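Local coordinates for fiber protein 2 (Human adenovirus type 41, PDB 2BZV) that forms, as a homotrimer, the receptor-binding head of the short fibre spike and probably attaches the virion to the host receptor CXCAR, at residues Leu72-Asn84 against Ala99-Ser111. Sequence-based numbering, arbitrary orientation. Where two conformers were deposited one is given.
Sequences LKLPFDNQGNLLN and AVASNALTFMPNS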
loop_
_atom_site.group_PDB
_atom_site.type_symbol
_atom_site.label_atom_id
_atom_site.label_comp_id
_atom_site.label_asym_id
_atom_site.label_seq_id
_atom_site.Cartn_x
_atom_site.Cartn_y
_atom_site.Cartn_z
ATOM N N LEU A 72 -15.521 -6.085 14.089
ATOM C CA LEU A 72 -16.007 -4.715 14.175
ATOM C C LEU A 72 -16.640 -4.371 12.846
ATOM O O LEU A 72 -15.971 -4.447 11.817
ATOM C CB LEU A 72 -14.849 -3.742 14.446
ATOM C CG LEU A 72 -15.178 -2.244 14.305
ATOM C CD1 LEU A 72 -16.128 -1.830 15.413
ATOM C CD2 LEU A 72 -13.898 -1.396 14.311
ATOM N N LYS A 73 -17.901 -3.961 12.867
ATOM C CA LYS A 73 -18.609 -3.561 11.658
ATOM C C LYS A 73 -18.872 -2.064 11.669
ATOM O O LYS A 73 -19.426 -1.530 12.639
ATOM C CB LYS A 73 -19.925 -4.330 11.530
ATOM C CG LYS A 73 -20.612 -4.071 10.213
ATOM C CD LYS A 73 -21.755 -5.046 10.053
ATOM C CE LYS A 73 -22.384 -4.826 8.697
ATOM N NZ LYS A 73 -23.564 -5.736 8.523
ATOM N N LEU A 74 -18.502 -1.401 10.582
ATOM C CA LEU A 74 -18.795 0.020 10.387
ATOM C C LEU A 74 -19.781 0.122 9.224
ATOM O O LEU A 74 -19.409 -0.107 8.067
ATOM C CB LEU A 74 -17.534 0.825 10.076
ATOM C CG LEU A 74 -16.429 0.746 11.141
ATOM C CD1 LEU A 74 -15.269 1.617 10.720
ATOM C CD2 LEU A 74 -16.920 1.168 12.519
ATOM N N PRO A 75 -21.049 0.413 9.525
ATOM C CA PRO A 75 -22.077 0.531 8.496
ATOM C C PRO A 75 -22.278 1.971 8.046
ATOM O O PRO A 75 -22.160 2.894 8.866
ATOM C CB PRO A 75 -23.333 0.041 9.235
ATOM C CG PRO A 75 -23.130 0.535 10.649
ATOM C CD PRO A 75 -21.628 0.570 10.875
ATOM N N PHE A 76 -22.606 2.152 6.771
ATOM C CA PHE A 76 -22.834 3.482 6.197
ATOM C C PHE A 76 -24.129 3.475 5.398
ATOM O O PHE A 76 -24.522 2.446 4.845
ATOM C CB PHE A 76 -21.688 3.888 5.256
ATOM C CG PHE A 76 -20.338 3.915 5.935
ATOM C CD1 PHE A 76 -19.808 5.099 6.432
ATOM C CD2 PHE A 76 -19.604 2.753 6.076
ATOM C CE1 PHE A 76 -18.571 5.096 7.072
ATOM C CE2 PHE A 76 -18.373 2.747 6.701
ATOM C CZ PHE A 76 -17.860 3.920 7.200
ATOM N N ASP A 77 -24.764 4.640 5.317
ATOM C CA ASP A 77 -25.921 4.780 4.436
ATOM C C ASP A 77 -25.469 4.946 2.982
ATOM O O ASP A 77 -24.262 4.976 2.683
ATOM C CB ASP A 77 -26.875 5.886 4.927
ATOM C CG ASP A 77 -26.327 7.302 4.785
ATOM O OD1 ASP A 77 -25.325 7.523 4.073
ATOM O OD2 ASP A 77 -26.940 8.209 5.394
ATOM N N ASN A 78 -26.424 5.035 2.068
ATOM C CA ASN A 78 -26.129 5.100 0.640
ATOM C C ASN A 78 -25.457 6.405 0.215
ATOM O O ASN A 78 -25.035 6.524 -0.934
ATOM C CB ASN A 78 -27.420 4.875 -0.171
ATOM C CG ASN A 78 -27.747 3.388 -0.336
ATOM O OD1 ASN A 78 -26.909 2.602 -0.801
ATOM N ND2 ASN A 78 -28.988 3.019 0.018
ATOM N N GLN A 79 -25.369 7.369 1.139
ATOM C CA GLN A 79 -24.690 8.638 0.871
ATOM C C GLN A 79 -23.293 8.681 1.490
ATOM O O GLN A 79 -22.574 9.664 1.326
ATOM C CB GLN A 79 -25.523 9.816 1.393
ATOM C CG GLN A 79 -26.775 10.128 0.576
ATOM C CD GLN A 79 -27.904 9.146 0.742
ATOM O OE1 GLN A 79 -28.304 8.786 1.858
ATOM N NE2 GLN A 79 -28.460 8.708 -0.388
ATOM N N GLY A 80 -22.884 7.613 2.178
ATOM C CA GLY A 80 -21.555 7.584 2.792
ATOM C C GLY A 80 -21.478 8.139 4.200
ATOM O O GLY A 80 -20.400 8.531 4.656
ATOM N N ASN A 81 -22.605 8.170 4.915
ATOM C CA ASN A 81 -22.620 8.600 6.308
ATOM C C ASN A 81 -22.530 7.406 7.240
ATOM O O ASN A 81 -23.262 6.424 7.069
ATOM C CB ASN A 81 -23.923 9.346 6.629
ATOM C CG ASN A 81 -24.045 10.603 5.842
ATOM O OD1 ASN A 81 -23.296 11.560 6.055
ATOM N ND2 ASN A 81 -24.965 10.609 4.889
ATOM N N LEU A 82 -21.678 7.501 8.257
ATOM C CA LEU A 82 -21.565 6.452 9.257
ATOM C C LEU A 82 -22.861 6.348 10.064
ATOM O O LEU A 82 -23.372 7.340 10.567
ATOM C CB LEU A 82 -20.401 6.768 10.196
ATOM C CG LEU A 82 -20.092 5.708 11.257
ATOM C CD1 LEU A 82 -19.471 4.451 10.644
ATOM C CD2 LEU A 82 -19.197 6.286 12.334
ATOM N N LEU A 83 -23.372 5.131 10.182
ATOM C CA LEU A 83 -24.574 4.865 10.958
ATOM C C LEU A 83 -24.183 4.378 12.342
ATOM O O LEU A 83 -23.034 4.011 12.593
ATOM C CB LEU A 83 -25.452 3.846 10.235
ATOM C CG LEU A 83 -25.945 4.300 8.855
ATOM C CD1 LEU A 83 -26.612 3.135 8.142
ATOM C CD2 LEU A 83 -26.873 5.501 9.008
ATOM N N ASN A 84 -25.150 4.373 13.258
ATOM C CA ASN A 84 -24.878 3.990 14.630
ATOM C C ASN A 84 -24.180 2.635 14.714
ATOM O O ASN A 84 -24.643 1.652 14.119
ATOM C CB ASN A 84 -26.193 3.963 15.410
ATOM C CG ASN A 84 -25.962 3.713 16.876
ATOM O OD1 ASN A 84 -25.400 4.553 17.573
ATOM N ND2 ASN A 84 -26.383 2.549 17.351
ATOM N N ALA A 99 -14.141 18.477 10.393
ATOM C CA ALA A 99 -15.594 18.324 10.388
ATOM C C ALA A 99 -15.925 16.835 10.392
ATOM O O ALA A 99 -15.136 16.021 9.929
ATOM C CB ALA A 99 -16.193 18.978 9.147
ATOM N N VAL A 100 -17.106 16.476 10.890
ATOM C CA VAL A 100 -17.514 15.081 10.808
ATOM C C VAL A 100 -17.503 14.623 9.343
ATOM O O VAL A 100 -17.779 15.389 8.415
ATOM C CB VAL A 100 -18.899 14.829 11.438
ATOM C CG1 VAL A 100 -18.846 15.042 12.945
ATOM C CG2 VAL A 100 -20.011 15.618 10.744
ATOM N N ALA A 101 -17.187 13.347 9.142
ATOM C CA ALA A 101 -17.004 12.802 7.799
ATOM C C ALA A 101 -18.346 12.446 7.158
ATOM O O ALA A 101 -18.667 11.281 6.908
ATOM C CB ALA A 101 -16.070 11.600 7.856
ATOM N N SER A 102 -19.142 13.464 6.872
ATOM C CA SER A 102 -20.451 13.276 6.276
ATOM C C SER A 102 -20.348 13.098 4.764
ATOM O O SER A 102 -19.455 13.623 4.094
ATOM C CB SER A 102 -21.369 14.466 6.564
ATOM O OG SER A 102 -20.724 15.655 6.175
ATOM N N ASN A 103 -21.312 12.361 4.224
ATOM C CA ASN A 103 -21.515 12.219 2.787
ATOM C C ASN A 103 -20.252 11.773 2.060
ATOM O O ASN A 103 -19.951 12.239 0.954
ATOM C CB ASN A 103 -22.072 13.513 2.204
ATOM C CG ASN A 103 -23.407 13.871 2.837
ATOM O OD1 ASN A 103 -23.632 15.006 3.258
ATOM N ND2 ASN A 103 -24.300 12.893 2.937
ATOM N N ALA A 104 -19.534 10.820 2.658
ATOM C CA ALA A 104 -18.235 10.388 2.119
ATOM C C ALA A 104 -18.418 9.266 1.101
ATOM O O ALA A 104 -17.745 8.223 1.155
ATOM C CB ALA A 104 -17.340 9.944 3.251
ATOM N N LEU A 105 -19.305 9.479 0.127
ATOM C CA LEU A 105 -19.630 8.435 -0.846
ATOM C C LEU A 105 -18.401 7.919 -1.581
ATOM O O LEU A 105 -18.296 6.722 -1.842
ATOM C CB LEU A 105 -20.660 8.973 -1.847
ATOM C CG LEU A 105 -21.153 7.970 -2.901
ATOM C CD1 LEU A 105 -21.735 6.701 -2.271
ATOM C CD2 LEU A 105 -22.158 8.656 -3.828
ATOM N N THR A 106 -17.476 8.810 -1.933
ATOM C CA THR A 106 -16.316 8.401 -2.736
ATOM C C THR A 106 -15.216 7.748 -1.908
ATOM O O THR A 106 -14.166 7.409 -2.458
ATOM C CB THR A 106 -15.748 9.558 -3.574
ATOM O OG1 THR A 106 -15.218 10.564 -2.704
ATOM C CG2 THR A 106 -16.817 10.157 -4.486
ATOM N N PHE A 107 -15.460 7.541 -0.611
ATOM C CA PHE A 107 -14.623 6.676 0.219
ATOM C C PHE A 107 -15.287 5.316 0.445
ATOM O O PHE A 107 -14.691 4.448 1.091
ATOM C CB PHE A 107 -14.368 7.313 1.592
ATOM C CG PHE A 107 -13.431 8.491 1.575
ATOM C CD1 PHE A 107 -12.144 8.367 2.084
ATOM C CD2 PHE A 107 -13.832 9.732 1.089
ATOM C CE1 PHE A 107 -11.278 9.446 2.104
ATOM C CE2 PHE A 107 -12.965 10.818 1.105
ATOM C CZ PHE A 107 -11.684 10.668 1.609
ATOM N N MET A 108 -16.507 5.112 -0.044
ATOM C CA MET A 108 -17.195 3.851 0.210
ATOM C C MET A 108 -16.670 2.746 -0.698
ATOM O O MET A 108 -16.251 3.026 -1.819
ATOM C CB MET A 108 -18.692 4.015 -0.025
ATOM C CG MET A 108 -19.335 4.990 0.955
ATOM S SD MET A 108 -19.281 4.480 2.680
ATOM C CE MET A 108 -17.876 5.424 3.327
ATOM N N PRO A 109 -16.675 1.492 -0.224
ATOM C CA PRO A 109 -16.236 0.396 -1.100
ATOM C C PRO A 109 -17.178 0.274 -2.302
ATOM O O PRO A 109 -18.406 0.231 -2.155
ATOM C CB PRO A 109 -16.282 -0.836 -0.192
ATOM C CG PRO A 109 -16.346 -0.328 1.216
ATOM C CD PRO A 109 -17.023 1.012 1.126
ATOM N N ASN A 110 -16.582 0.217 -3.493
ATOM C CA ASN A 110 -17.316 0.200 -4.742
ATOM C C ASN A 110 -18.327 -0.943 -4.771
ATOM O O ASN A 110 -17.965 -2.094 -4.503
ATOM C CB ASN A 110 -16.296 0.039 -5.866
ATOM C CG ASN A 110 -16.883 0.209 -7.240
ATOM O OD1 ASN A 110 -17.638 -0.653 -7.704
ATOM N ND2 ASN A 110 -16.554 1.301 -7.915
ATOM N N SER A 111 -19.579 -0.629 -5.087
ATOM C CA SER A 111 -20.628 -1.653 -5.010
ATOM C C SER A 111 -20.737 -2.516 -6.256
ATOM O O SER A 111 -21.525 -3.450 -6.263
ATOM C CB SER A 111 -21.972 -0.997 -4.706
ATOM O OG SER A 111 -22.346 -0.116 -5.740
HETATM O O HOH W 1 -18.253 8.568 6.476
HETATM O O HOH W 2 -20.428 10.083 8.783
#
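Asn81 OD1 accepts a 2.8 Å hydrogen bond from Asn103 N, joining the turn after strand 69-76 to the loop that runs into a short 3-10 segment around Thr106. Ala104 N gives a longer one, 3.2 Å, to Gly80 O; both donors stand well above the plane of the carbonyl they meet. Asn103 CA also lies 3.1 Å from Gln79 O, a CA-H...O contact.

Asp77 grips the Asn81 amide. Its OD1 takes the backbone N of Gln79, closing an Asx turn within the type I turn, and also the N of Asn81, while Asn81 ND2 reaches the syn lone pairs of both carboxylate oxygens, straighter to OD2 (155°) than to OD1.

Two waters extend the polar side: one bridges Gly80 O and Ala101 O, the other links Leu82 N to that same Ala101 O.

The apolar part is a Met-aromatic contact. Met108, bent at chi2 (-64°) and chi3 (99°), puts CE over one face of the Phe76 ring, a CH-pi contact 3.8 Å from the centroid, and SD nearer Phe76 CG, at 3.5 Å. SD also packs on Gly80 CA, and Tyr146 touches Met108 as well.

Asp77 thus probably fixes the rotation of the Asn81 amide, leaving its OD1 turned to the neighbouring loop of the knob, beside a buried sulfur-ring contact.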